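Local coordinates for SCO family protein (Aquifex aeolicus, PDB 3ME7), which probably binds copper through a thioredoxin-like SCO domain and is thought to take part in electron transport at the membrane, at residues Asn19-Lys24 and Gly94-Lys99; Pro45-Ser50 and His126-Val131; Phe70-Lys75 and Phe115-Ala120; Asp141-Val146 and Leu151-Ala156. One frame throughout, in Å; residues are numbered along the deposited sequence. Where two conformers were deposited one is given.

Interaction 1: residues Asn19-Lys24 and Gly94-Lys99. With SO4 (sulfate ion), chain C.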
loop_
_atom_site.group_PDB
_atom_site.type_symbol
_atom_site.label_atom_id
_atom_site.label_comp_id
_atom_site.label_asym_id
_atom_site.label_seq_id
_atom_site.Cartn_x
_atom_site.Cartn_y
_atom_site.Cartn_z
ATOM N N ASN A 19 3.007 -8.051 -14.862
ATOM C CA ASN A 19 1.549 -8.130 -15.042
ATOM C C ASN A 19 0.881 -6.788 -14.837
ATOM O O ASN A 19 0.981 -6.191 -13.769
ATOM C CB ASN A 19 0.913 -9.128 -14.072
ATOM C CG ASN A 19 1.463 -10.524 -14.224
ATOM O OD1 ASN A 19 1.486 -11.081 -15.330
ATOM N ND2 ASN A 19 1.911 -11.108 -13.114
ATOM N N GLU A 20 0.181 -6.328 -15.860
ATOM C CA GLU A 20 -0.515 -5.054 -15.787
ATOM C C GLU A 20 -1.962 -5.251 -15.346
ATOM O O GLU A 20 -2.639 -6.179 -15.798
ATOM C CB GLU A 20 -0.507 -4.424 -17.170
ATOM C CG GLU A 20 -0.252 -2.991 -17.176
ATOM C CD GLU A 20 0.073 -2.500 -18.559
ATOM O OE1 GLU A 20 1.231 -2.636 -19.011
ATOM O OE2 GLU A 20 -0.854 -1.992 -19.177
ATOM N N PHE A 21 -2.438 -4.374 -14.474
ATOM C CA PHE A 21 -3.824 -4.427 -14.009
ATOM C C PHE A 21 -4.285 -3.048 -13.555
ATOM O O PHE A 21 -3.470 -2.138 -13.329
ATOM C CB PHE A 21 -3.987 -5.454 -12.870
ATOM C CG PHE A 21 -3.251 -5.092 -11.593
ATOM C CD1 PHE A 21 -1.879 -5.367 -11.443
ATOM C CD2 PHE A 21 -3.928 -4.514 -10.523
ATOM C CE1 PHE A 21 -1.201 -5.037 -10.263
ATOM C CE2 PHE A 21 -3.266 -4.187 -9.330
ATOM C CZ PHE A 21 -1.889 -4.449 -9.206
ATOM N N GLN A 22 -5.603 -2.889 -13.433
ATOM C CA GLN A 22 -6.152 -1.657 -12.896
ATOM C C GLN A 22 -6.508 -1.853 -11.444
ATOM O O GLN A 22 -6.858 -2.957 -11.016
ATOM C CB GLN A 22 -7.349 -1.183 -13.708
ATOM C CG GLN A 22 -6.905 -0.563 -15.025
ATOM C CD GLN A 22 -8.058 -0.191 -15.896
ATOM O OE1 GLN A 22 -8.812 -1.055 -16.334
ATOM N NE2 GLN A 22 -8.208 1.108 -16.160
ATOM N N LEU A 23 -6.389 -0.789 -10.661
ATOM C CA LEU A 23 -6.682 -0.901 -9.246
ATOM C C LEU A 23 -8.070 -1.510 -8.990
ATOM O O LEU A 23 -8.237 -2.308 -8.062
ATOM C CB LEU A 23 -6.528 0.450 -8.554
ATOM C CG LEU A 23 -6.741 0.409 -7.046
ATOM C CD1 LEU A 23 -5.768 -0.595 -6.391
ATOM C CD2 LEU A 23 -6.533 1.798 -6.494
ATOM N N LYS A 24 -9.045 -1.167 -9.826
ATOM C CA LYS A 24 -10.402 -1.720 -9.709
ATOM C C LYS A 24 -10.431 -3.254 -9.754
ATOM O O LYS A 24 -11.372 -3.892 -9.260
ATOM C CB LYS A 24 -11.310 -1.145 -10.800
ATOM C CG LYS A 24 -10.992 -1.643 -12.207
ATOM C CD LYS A 24 -12.037 -1.178 -13.207
ATOM C CE LYS A 24 -11.980 0.328 -13.406
ATOM N NZ LYS A 24 -13.082 0.801 -14.300
ATOM N N GLY A 94 -0.369 -12.540 -3.460
ATOM C CA GLY A 94 -1.267 -11.977 -2.432
ATOM C C GLY A 94 -0.744 -10.654 -1.900
ATOM O O GLY A 94 -1.512 -9.734 -1.574
ATOM N N TRP A 95 0.576 -10.584 -1.787
ATOM C CA TRP A 95 1.262 -9.354 -1.468
ATOM C C TRP A 95 2.070 -9.011 -2.706
ATOM O O TRP A 95 3.006 -9.730 -3.054
ATOM C CB TRP A 95 2.179 -9.588 -0.255
ATOM C CG TRP A 95 2.905 -8.370 0.277
ATOM C CD1 TRP A 95 3.253 -7.229 -0.423
ATOM C CD2 TRP A 95 3.423 -8.198 1.600
ATOM N NE1 TRP A 95 3.913 -6.352 0.408
ATOM C CE2 TRP A 95 4.048 -6.931 1.640
ATOM C CE3 TRP A 95 3.408 -8.989 2.762
ATOM C CZ2 TRP A 95 4.653 -6.435 2.789
ATOM C CZ3 TRP A 95 4.009 -8.489 3.910
ATOM C CH2 TRP A 95 4.618 -7.222 3.912
ATOM N N LYS A 96 1.708 -7.917 -3.367
ATOM C CA LYS A 96 2.344 -7.534 -4.620
ATOM C C LYS A 96 3.303 -6.391 -4.388
ATOM O O LYS A 96 3.146 -5.637 -3.427
ATOM C CB LYS A 96 1.297 -7.103 -5.643
ATOM C CG LYS A 96 0.249 -8.160 -5.954
ATOM C CD LYS A 96 -0.663 -7.678 -7.064
ATOM C CE LYS A 96 -1.981 -8.413 -7.066
ATOM N NZ LYS A 96 -1.743 -9.868 -7.345
ATOM N N VAL A 97 4.320 -6.297 -5.245
ATOM C CA VAL A 97 5.155 -5.099 -5.344
ATOM C C VAL A 97 4.905 -4.542 -6.745
ATOM O O VAL A 97 5.052 -5.270 -7.753
ATOM C CB VAL A 97 6.642 -5.406 -5.138
ATOM C CG1 VAL A 97 7.442 -4.115 -5.170
ATOM C CG2 VAL A 97 6.889 -6.147 -3.796
ATOM N N VAL A 98 4.492 -3.272 -6.812
ATOM C CA VAL A 98 4.018 -2.692 -8.069
ATOM C C VAL A 98 4.591 -1.313 -8.283
ATOM O O VAL A 98 5.043 -0.670 -7.323
ATOM C CB VAL A 98 2.470 -2.606 -8.150
ATOM C CG1 VAL A 98 1.846 -3.941 -7.759
ATOM C CG2 VAL A 98 1.914 -1.498 -7.245
ATOM N N LYS A 99 4.554 -0.888 -9.539
ATOM C CA LYS A 99 4.803 0.518 -9.903
ATOM C C LYS A 99 3.592 1.020 -10.682
ATOM O O LYS A 99 2.829 0.229 -11.239
ATOM C CB LYS A 99 6.071 0.666 -10.757
ATOM C CG LYS A 99 6.021 -0.126 -12.070
ATOM C CD LYS A 99 7.186 0.232 -12.986
ATOM C CE LYS A 99 6.948 1.587 -13.658
ATOM N NZ LYS A 99 8.121 1.974 -14.494
HETATM S S SO4 C . 9.657 -0.506 -17.120
HETATM O O1 SO4 C . 9.018 -0.128 -15.864
HETATM O O2 SO4 C . 8.637 -0.904 -18.077
HETATM O O3 SO4 C . 10.441 0.620 -17.635
HETATM O O4 SO4 C . 10.539 -1.651 -16.886
#
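The N-terminal hairpin of this thioredoxin-like SCO domain, strands 12-15 and 20-22, lies beside strand 95-100 at one end of the mixed sheet, and Phe21 of the outermost strand meets Val98 and Lys96 there. CZ of Phe21 comes 4.0 Å from CG1 of Val98, which sits near the plane of the ring, at its edge. The same ring atom lies 4.1 Å from CD of Lys96. Lysine suits the half-open position at 96: its methylenes cover carbon while NZ, after a bend at chi4, hydrogen-bonds to Lys93 O and offers the ring at most a weak, long cation-pi attraction. Cutting Phe21 back to an alanine would remove the ring, probably opening a gap beside CG1 of Val98 and taking away part of the apolar cover of the Lys96 methylenes. Leu13 and Leu26 also touch Phe21. The Phe21 ring thus joins an edge hairpin to the inner strands of the sheet, as in SCO domains.

Interaction 2: residues Pro45-Ser50 and His126-Val131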
loop_
_atom_site.group_PDB
_atom_site.type_symbol
_atom_site.label_atom_id
_atom_site.label_comp_id
_atom_site.label_asym_id
_atom_site.label_seq_id
_atom_site.Cartn_x
_atom_site.Cartn_y
_atom_site.Cartn_z
ATOM N N PRO A 45 12.882 0.260 4.567
ATOM C CA PRO A 45 13.130 -1.066 5.150
ATOM C C PRO A 45 12.405 -1.228 6.477
ATOM O O PRO A 45 11.931 -2.312 6.782
ATOM C CB PRO A 45 14.663 -1.103 5.346
ATOM C CG PRO A 45 15.194 -0.090 4.387
ATOM C CD PRO A 45 14.140 0.989 4.329
ATOM N N LEU A 46 12.313 -0.160 7.267
ATOM C CA LEU A 46 11.626 -0.257 8.557
ATOM C C LEU A 46 10.132 -0.550 8.359
ATOM O O LEU A 46 9.582 -1.445 8.994
ATOM C CB LEU A 46 11.851 1.004 9.401
ATOM C CG LEU A 46 13.319 1.378 9.657
ATOM C CD1 LEU A 46 13.396 2.568 10.610
ATOM C CD2 LEU A 46 14.072 0.178 10.225
ATOM N N ILE A 47 9.502 0.184 7.455
ATOM C CA ILE A 47 8.081 0.000 7.152
ATOM C C ILE A 47 7.809 -1.422 6.665
ATOM O O ILE A 47 6.914 -2.098 7.172
ATOM C CB ILE A 47 7.596 1.009 6.080
ATOM C CG1 ILE A 47 7.632 2.437 6.654
ATOM C CG2 ILE A 47 6.193 0.626 5.586
ATOM C CD1 ILE A 47 7.534 3.549 5.603
ATOM N N THR A 48 8.614 -1.878 5.704
ATOM C CA THR A 48 8.366 -3.182 5.086
ATOM C C THR A 48 8.638 -4.305 6.086
ATOM O O THR A 48 7.856 -5.246 6.187
ATOM C CB THR A 48 9.167 -3.338 3.786
ATOM O OG1 THR A 48 8.844 -2.235 2.920
ATOM C CG2 THR A 48 8.798 -4.622 3.088
ATOM N N LYS A 49 9.735 -4.193 6.841
ATOM C CA LYS A 49 10.042 -5.183 7.880
ATOM C C LYS A 49 8.950 -5.198 8.949
ATOM O O LYS A 49 8.581 -6.263 9.441
ATOM C CB LYS A 49 11.397 -4.882 8.529
ATOM C CG LYS A 49 12.573 -5.158 7.617
ATOM C CD LYS A 49 13.862 -4.647 8.235
ATOM C CE LYS A 49 15.033 -4.950 7.315
ATOM N NZ LYS A 49 16.303 -4.707 8.018
ATOM N N SER A 50 8.441 -4.019 9.307
ATOM C CA SER A 50 7.343 -3.947 10.273
ATOM C C SER A 50 6.065 -4.621 9.751
ATOM O O SER A 50 5.410 -5.370 10.486
ATOM C CB SER A 50 7.084 -2.506 10.699
ATOM O OG SER A 50 6.212 -2.487 11.820
ATOM N N HIS A 126 9.642 12.063 2.967
ATOM C CA HIS A 126 8.287 11.584 2.722
ATOM C C HIS A 126 7.669 11.099 4.035
ATOM O O HIS A 126 8.396 10.802 4.989
ATOM C CB HIS A 126 8.312 10.426 1.691
ATOM C CG HIS A 126 9.071 9.228 2.164
ATOM N ND1 HIS A 126 8.463 8.194 2.843
ATOM C CD2 HIS A 126 10.385 8.911 2.097
ATOM C CE1 HIS A 126 9.368 7.289 3.166
ATOM N NE2 HIS A 126 10.546 7.703 2.732
ATOM N N PRO A 127 6.326 11.057 4.102
ATOM C CA PRO A 127 5.682 10.414 5.254
ATOM C C PRO A 127 5.826 8.903 5.283
ATOM O O PRO A 127 6.016 8.244 4.240
ATOM C CB PRO A 127 4.200 10.794 5.112
ATOM C CG PRO A 127 4.019 11.180 3.698
ATOM C CD PRO A 127 5.349 11.592 3.133
ATOM N N ASN A 128 5.719 8.372 6.488
ATOM C CA ASN A 128 5.650 6.926 6.714
ATOM C C ASN A 128 4.204 6.553 6.925
ATOM O O ASN A 128 3.640 6.849 7.967
ATOM C CB ASN A 128 6.488 6.537 7.941
ATOM C CG ASN A 128 7.943 6.969 7.808
ATOM O OD1 ASN A 128 8.568 6.791 6.762
ATOM N ND2 ASN A 128 8.482 7.553 8.851
ATOM N N VAL A 129 3.599 5.903 5.935
ATOM C CA VAL A 129 2.174 5.656 6.007
ATOM C C VAL A 129 1.793 4.330 5.359
ATOM O O VAL A 129 2.398 3.916 4.370
ATOM C CB VAL A 129 1.355 6.820 5.374
ATOM C CG1 VAL A 129 1.608 6.913 3.868
ATOM C CG2 VAL A 129 -0.143 6.643 5.683
ATOM N N VAL A 130 0.796 3.663 5.949
ATOM C CA VAL A 130 0.131 2.543 5.316
ATOM C C VAL A 130 -1.332 2.935 5.234
ATOM O O VAL A 130 -1.880 3.515 6.174
ATOM C CB VAL A 130 0.347 1.245 6.143
ATOM C CG1 VAL A 130 -0.556 0.112 5.680
ATOM C CG2 VAL A 130 1.799 0.815 6.028
ATOM N N VAL A 131 -1.961 2.664 4.092
ATOM C CA VAL A 131 -3.330 3.101 3.862
ATOM C C VAL A 131 -4.183 1.848 3.731
ATOM O O VAL A 131 -3.789 0.882 3.065
ATOM C CB VAL A 131 -3.478 3.964 2.583
ATOM C CG1 VAL A 131 -4.897 4.563 2.493
ATOM C CG2 VAL A 131 -2.451 5.097 2.543
#
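Ile47, on helix 43-52, meets Asn128 and Val130 where the chain runs from a loop into strand 129-133, so the contact seats the helix that begins within the CXXXC segment of an SCO domain against the sheet. Van der Waals contacts carry it. The CD1 methyl of Ile47 approaches the amide of Asn128, 3.6 Å from OD1 and 3.9 Å from CB; no hydrogen bond crosses the contact. Lower on the same side chain, CG2 of Ile47 lies 4.4 Å from CG2 of Val130, a looser apolar touch. Branching at CB suits isoleucine to this place: CG1, beside the backbone N (chi1 -67°), carries CD1 to the asparagine, while CG2, anti to that N, serves the valine. Ser34 of strand 31-36 and Tyr148 also touch Ile47.

The polar interaction belongs to the loop. His126 is a predicted copper ligand, with Cys40 and Cys44, which form a disulfide in a structure of this protein; the His126 side chain touches Cys44. ND1 of His126 donates to O of Pro127 at 2.8 Å with an N-H...O angle of 153°, the donor standing above the carbonyl plane and the oxygen lying 18° out of the imidazole plane.

Interaction 3: residues Phe70-Lys75 and Phe115-Ala120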
loop_
_atom_site.group_PDB
_atom_site.type_symbol
_atom_site.label_atom_id
_atom_site.label_comp_id
_atom_site.label_asym_id
_atom_site.label_seq_id
_atom_site.Cartn_x
_atom_site.Cartn_y
_atom_site.Cartn_z
ATOM N N PHE A 70 3.862 -0.322 -3.135
ATOM C CA PHE A 70 4.072 0.364 -4.407
ATOM C C PHE A 70 5.163 1.404 -4.316
ATOM O O PHE A 70 5.344 2.041 -3.272
ATOM C CB PHE A 70 2.782 0.964 -4.962
ATOM C CG PHE A 70 2.369 2.229 -4.310
ATOM C CD1 PHE A 70 1.567 2.203 -3.195
ATOM C CD2 PHE A 70 2.740 3.460 -4.848
ATOM C CE1 PHE A 70 1.150 3.377 -2.587
ATOM C CE2 PHE A 70 2.340 4.639 -4.248
ATOM C CZ PHE A 70 1.539 4.601 -3.110
ATOM N N THR A 71 5.913 1.545 -5.397
ATOM C CA THR A 71 6.941 2.582 -5.434
ATOM C C THR A 71 6.442 3.940 -5.937
ATOM O O THR A 71 5.725 4.036 -6.923
ATOM C CB THR A 71 8.204 2.154 -6.205
ATOM O OG1 THR A 71 9.086 3.293 -6.260
ATOM C CG2 THR A 71 7.848 1.730 -7.630
ATOM N N PHE A 72 6.817 4.984 -5.210
ATOM C CA PHE A 72 6.497 6.355 -5.624
ATOM C C PHE A 72 7.610 7.075 -6.351
ATOM O O PHE A 72 7.456 8.260 -6.711
ATOM C CB PHE A 72 5.953 7.194 -4.469
ATOM C CG PHE A 72 6.913 7.389 -3.334
ATOM C CD1 PHE A 72 7.908 8.375 -3.388
ATOM C CD2 PHE A 72 6.779 6.624 -2.180
ATOM C CE1 PHE A 72 8.792 8.580 -2.278
ATOM C CE2 PHE A 72 7.632 6.808 -1.090
ATOM C CZ PHE A 72 8.632 7.761 -1.133
ATOM N N ASP A 73 8.709 6.366 -6.595
ATOM C CA ASP A 73 9.790 6.926 -7.385
ATOM C C ASP A 73 9.519 6.638 -8.853
ATOM O O ASP A 73 9.610 5.492 -9.270
ATOM C CB ASP A 73 11.124 6.331 -6.954
ATOM C CG ASP A 73 12.312 6.994 -7.635
ATOM O OD1 ASP A 73 12.113 7.714 -8.636
ATOM O OD2 ASP A 73 13.449 6.785 -7.165
ATOM N N PRO A 74 9.199 7.684 -9.653
ATOM C CA PRO A 74 8.841 7.413 -11.049
ATOM C C PRO A 74 9.982 6.914 -11.920
ATOM O O PRO A 74 9.731 6.517 -13.059
ATOM C CB PRO A 74 8.312 8.758 -11.563
ATOM C CG PRO A 74 8.871 9.747 -10.680
ATOM C CD PRO A 74 9.128 9.120 -9.337
ATOM N N LYS A 75 11.201 6.897 -11.389
ATOM C CA LYS A 75 12.349 6.347 -12.099
ATOM C C LYS A 75 12.471 4.830 -11.899
ATOM O O LYS A 75 13.220 4.159 -12.614
ATOM C CB LYS A 75 13.645 7.064 -11.677
ATOM C CG LYS A 75 13.655 8.561 -12.026
ATOM C CD LYS A 75 15.053 9.180 -11.978
ATOM C CE LYS A 75 15.992 8.596 -13.041
ATOM N NZ LYS A 75 15.610 9.012 -14.426
ATOM N N PHE A 115 -0.480 12.102 -0.178
ATOM C CA PHE A 115 0.920 11.769 0.015
ATOM C C PHE A 115 1.768 12.704 -0.847
ATOM O O PHE A 115 1.514 12.828 -2.046
ATOM C CB PHE A 115 1.121 10.309 -0.400
ATOM C CG PHE A 115 2.497 9.767 -0.123
ATOM C CD1 PHE A 115 3.556 10.024 -0.988
ATOM C CD2 PHE A 115 2.733 8.978 1.001
ATOM C CE1 PHE A 115 4.838 9.493 -0.736
ATOM C CE2 PHE A 115 4.006 8.465 1.274
ATOM C CZ PHE A 115 5.043 8.695 0.401
ATOM N N ARG A 116 2.756 13.369 -0.250
ATOM C CA ARG A 116 3.687 14.173 -1.038
ATOM C C ARG A 116 5.117 13.939 -0.579
ATOM O O ARG A 116 5.394 13.747 0.625
ATOM C CB ARG A 116 3.320 15.660 -1.083
ATOM C CG ARG A 116 3.569 16.459 0.182
ATOM C CD ARG A 116 3.066 17.908 0.047
ATOM N NE ARG A 116 1.601 17.963 0.022
ATOM C CZ ARG A 116 0.811 17.825 1.089
ATOM N NH1 ARG A 116 -0.514 17.873 0.943
ATOM N NH2 ARG A 116 1.328 17.618 2.291
ATOM N N PHE A 117 6.015 13.937 -1.552
ATOM C CA PHE A 117 7.426 13.750 -1.261
ATOM C C PHE A 117 8.225 14.889 -1.851
ATOM O O PHE A 117 7.714 15.648 -2.681
ATOM C CB PHE A 117 7.913 12.367 -1.723
ATOM C CG PHE A 117 7.841 12.124 -3.216
ATOM C CD1 PHE A 117 6.677 11.646 -3.807
ATOM C CD2 PHE A 117 8.954 12.328 -4.022
ATOM C CE1 PHE A 117 6.627 11.384 -5.184
ATOM C CE2 PHE A 117 8.909 12.068 -5.395
ATOM C CZ PHE A 117 7.741 11.604 -5.976
ATOM N N MET A 118 9.475 15.017 -1.410
ATOM C CA MET A 118 10.357 16.101 -1.838
ATOM C C MET A 118 11.802 15.608 -1.838
ATOM O O MET A 118 12.120 14.656 -1.129
ATOM C CB MET A 118 10.197 17.301 -0.890
ATOM C CG MET A 118 10.071 16.951 0.588
ATOM S SD MET A 118 8.921 18.025 1.464
ATOM C CE MET A 118 9.296 19.597 0.706
ATOM N N THR A 119 12.673 16.255 -2.607
ATOM C CA THR A 119 14.098 15.849 -2.630
ATOM C C THR A 119 14.861 16.232 -1.376
ATOM O O THR A 119 14.598 17.265 -0.770
ATOM C CB THR A 119 14.864 16.457 -3.818
ATOM O OG1 THR A 119 14.696 17.878 -3.819
ATOM C CG2 THR A 119 14.375 15.892 -5.092
ATOM N N ALA A 120 15.815 15.377 -1.003
ATOM C CA ALA A 120 16.775 15.655 0.056
ATOM C C ALA A 120 18.079 15.008 -0.378
ATOM O O ALA A 120 18.304 13.830 -0.114
ATOM C CB ALA A 120 16.302 15.072 1.373
#
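Phe72 and Phe117 both hold CG between the backbone N and the carbonyl carbon (chi1 near 62° in both), whereas CG of Phe115 is anti to its N (chi1 -174°); these settings bring three rings together. Phe115 reaches across one face of the Phe72 ring, with CE1 over the centre and CZ 3.5 Å from CE2 of Phe72. The two planes meet at 53°, so the pair is oblique. On Phe117, it is CD1 of Phe72 that lies over a face, offset toward the rim and 3.5 Å from CD1 of Phe117; the ring centroids are 4.9 Å apart. CZ of Phe117 also comes 3.4 Å from the backbone O of Phe72, and Pro74 CD adds a looser touch at 4.4 Å. Phenylalanine suits position 72 because its broad apolar ring can touch both others.

Around and after Phe72 the chain turns tightly. Asp73 N donates to Thr71 OG1 in an ST turn that spans Phe72, and Lys75 N to Asp73 OD1 (3.0 Å) in the Asx turn that follows. Replacing Phe72 by an alanine would probably open a gap where Phe115 and Phe117 now rest on its ring and leave both less firmly placed. Phe72 also meets the ring of His126, a predicted copper ligand, and that of Tyr37. The arrangement is an aromatic cluster bordering the probable copper site of an SCO domain.

Interaction 4: residues Asp141-Val146 and Leu151-Ala156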
loop_
_atom_site.group_PDB
_atom_site.type_symbol
_atom_site.label_atom_id
_atom_site.label_comp_id
_atom_site.label_asym_id
_atom_site.label_seq_id
_atom_site.Cartn_x
_atom_site.Cartn_y
_atom_site.Cartn_z
ATOM N N ASP A 141 -8.752 3.896 6.566
ATOM C CA ASP A 141 -7.855 4.186 7.687
ATOM C C ASP A 141 -6.456 4.497 7.186
ATOM O O ASP A 141 -6.053 4.021 6.127
ATOM C CB ASP A 141 -7.796 2.981 8.648
ATOM C CG ASP A 141 -7.583 3.390 10.099
ATOM O OD1 ASP A 141 -7.324 4.588 10.377
ATOM O OD2 ASP A 141 -7.683 2.501 10.974
ATOM N N TYR A 142 -5.735 5.327 7.950
ATOM C CA TYR A 142 -4.321 5.576 7.740
ATOM C C TYR A 142 -3.586 5.134 8.993
ATOM O O TYR A 142 -4.026 5.436 10.120
ATOM C CB TYR A 142 -4.056 7.069 7.564
ATOM C CG TYR A 142 -4.488 7.648 6.249
ATOM C CD1 TYR A 142 -3.711 7.480 5.102
ATOM C CD2 TYR A 142 -5.660 8.389 6.141
ATOM C CE1 TYR A 142 -4.092 8.014 3.889
ATOM C CE2 TYR A 142 -6.045 8.952 4.920
ATOM C CZ TYR A 142 -5.248 8.760 3.799
ATOM O OH TYR A 142 -5.624 9.287 2.606
ATOM N N ILE A 143 -2.477 4.427 8.797
ATOM C CA ILE A 143 -1.638 3.949 9.897
ATOM C C ILE A 143 -0.257 4.521 9.643
ATOM O O ILE A 143 0.402 4.151 8.679
ATOM C CB ILE A 143 -1.596 2.405 9.994
ATOM C CG1 ILE A 143 -3.015 1.853 10.239
ATOM C CG2 ILE A 143 -0.609 1.938 11.079
ATOM C CD1 ILE A 143 -3.133 0.363 10.022
ATOM N N TYR A 144 0.167 5.439 10.509
ATOM C CA TYR A 144 1.438 6.134 10.308
ATOM C C TYR A 144 2.564 5.554 11.130
ATOM O O TYR A 144 2.335 4.876 12.127
ATOM C CB TYR A 144 1.291 7.615 10.646
ATOM C CG TYR A 144 0.383 8.337 9.684
ATOM C CD1 TYR A 144 0.849 8.732 8.438
ATOM C CD2 TYR A 144 -0.940 8.613 10.016
ATOM C CE1 TYR A 144 0.011 9.394 7.530
ATOM C CE2 TYR A 144 -1.789 9.255 9.109
ATOM C CZ TYR A 144 -1.297 9.636 7.877
ATOM O OH TYR A 144 -2.116 10.282 6.955
ATOM N N GLY A 145 3.778 5.840 10.673
ATOM C CA GLY A 145 4.990 5.468 11.387
ATOM C C GLY A 145 5.604 4.189 10.878
ATOM O O GLY A 145 5.276 3.703 9.778
ATOM N N VAL A 146 6.521 3.656 11.671
ATOM C CA VAL A 146 7.304 2.490 11.264
ATOM C C VAL A 146 7.293 1.395 12.331
ATOM O O VAL A 146 7.947 0.366 12.154
ATOM C CB VAL A 146 8.774 2.861 10.910
ATOM C CG1 VAL A 146 8.825 3.989 9.886
ATOM C CG2 VAL A 146 9.555 3.264 12.152
ATOM N N LEU A 151 -3.182 -4.196 17.142
ATOM C CA LEU A 151 -4.538 -3.689 17.326
ATOM C C LEU A 151 -4.916 -2.669 16.257
ATOM O O LEU A 151 -6.021 -2.727 15.716
ATOM C CB LEU A 151 -4.758 -3.114 18.727
ATOM C CG LEU A 151 -6.228 -2.813 19.046
ATOM C CD1 LEU A 151 -7.079 -4.070 18.883
ATOM C CD2 LEU A 151 -6.380 -2.250 20.458
ATOM N N GLU A 152 -3.992 -1.764 15.949
ATOM C CA GLU A 152 -4.298 -0.725 14.945
ATOM C C GLU A 152 -4.635 -1.321 13.571
ATOM O O GLU A 152 -5.492 -0.787 12.860
ATOM C CB GLU A 152 -3.226 0.376 14.864
ATOM C CG GLU A 152 -1.840 -0.052 14.393
ATOM C CD GLU A 152 -0.798 1.061 14.530
ATOM O OE1 GLU A 152 0.411 0.726 14.527
ATOM O OE2 GLU A 152 -1.191 2.249 14.627
ATOM N N PHE A 153 -3.973 -2.421 13.202
ATOM C CA PHE A 153 -4.265 -3.110 11.940
ATOM C C PHE A 153 -5.591 -3.862 11.977
ATOM O O PHE A 153 -6.360 -3.790 11.018
ATOM C CB PHE A 153 -3.112 -4.033 11.519
ATOM C CG PHE A 153 -2.036 -3.314 10.790
ATOM C CD1 PHE A 153 -1.071 -2.588 11.487
ATOM C CD2 PHE A 153 -2.025 -3.309 9.409
ATOM C CE1 PHE A 153 -0.086 -1.888 10.789
ATOM C CE2 PHE A 153 -1.028 -2.605 8.695
ATOM C CZ PHE A 153 -0.078 -1.899 9.396
ATOM N N VAL A 154 -5.849 -4.573 13.079
ATOM C CA VAL A 154 -7.161 -5.210 13.268
ATOM C C VAL A 154 -8.290 -4.189 13.124
ATOM O O VAL A 154 -9.232 -4.406 12.376
ATOM C CB VAL A 154 -7.249 -5.948 14.612
ATOM C CG1 VAL A 154 -8.676 -6.342 14.932
ATOM C CG2 VAL A 154 -6.350 -7.176 14.588
ATOM N N ASN A 155 -8.162 -3.058 13.810
ATOM C CA ASN A 155 -9.178 -2.007 13.749
ATOM C C ASN A 155 -9.352 -1.461 12.321
ATOM O O ASN A 155 -10.477 -1.239 11.864
ATOM C CB ASN A 155 -8.841 -0.895 14.747
ATOM C CG ASN A 155 -8.940 -1.364 16.209
ATOM O OD1 ASN A 155 -9.435 -2.446 16.490
ATOM N ND2 ASN A 155 -8.455 -0.547 17.131
ATOM N N ALA A 156 -8.246 -1.299 11.604
ATOM C CA ALA A 156 -8.290 -0.749 10.250
ATOM C C ALA A 156 -9.009 -1.716 9.308
ATOM O O ALA A 156 -9.863 -1.304 8.510
ATOM C CB ALA A 156 -6.862 -0.465 9.760
HETATM O O HOH W 1 -6.394 1.756 13.034
HETATM O O HOH W 2 0.202 4.522 13.888
#
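Ile143 reaches from strand 139-144 to helix 150-160 with two branches. Its CD1 methyl stands over the centre of the Phe153 ring, 3.6 Å from the centroid and 1° off the normal, a CH-pi contact, and lies 3.8 Å from CB of Ala156. CG2, anti to the backbone N, instead meets the carboxylate of Glu152, 3.6 Å from CD. The two branches let isoleucine meet the ring and Ala156 with one and Glu152 with the other.

Edge strand and helix run nearly antiparallel (165°), the C-terminal helix of the thioredoxin-like fold lying against the sheet. Small Ala156 permits close approach: Asp141 OD2 comes 3.3 Å from its CB. A water lies within hydrogen-bonding distance of both Asp141 OD2 and O of Glu152, a helix carbonyl, and may bridge them.

Glu152 holds polar partners at both carboxylate oxygens. OE1 accepts from the backbone N of Asn149, just before the helix segment, while OE2 takes a water 2.8 Å away that also donates to O of Tyr144.

In the fold
All four contacts reach the seven-stranded mixed sheet. Interaction 1 lies at the end closed by strand 20-22, interaction 4 at the opposite edge, strand 139-144, with their centres about 22 Å apart. Interactions 1 and 3 share neighbouring strands 95-100 and 66-71, where Val98 O and Thr71 N probably hydrogen-bond. Strands 129-133 and 139-144 likewise join interactions 2 and 4, whose centres are about 11 Å apart. Along the chain, interaction 3 is nested within the loop closed by interaction 2, and the segments of interaction 1 alternate with those of both; interaction 4 follows last. Interactions 2 and 3 touch at His126 and Phe72, so distant sequence regions converge around the predicted copper site.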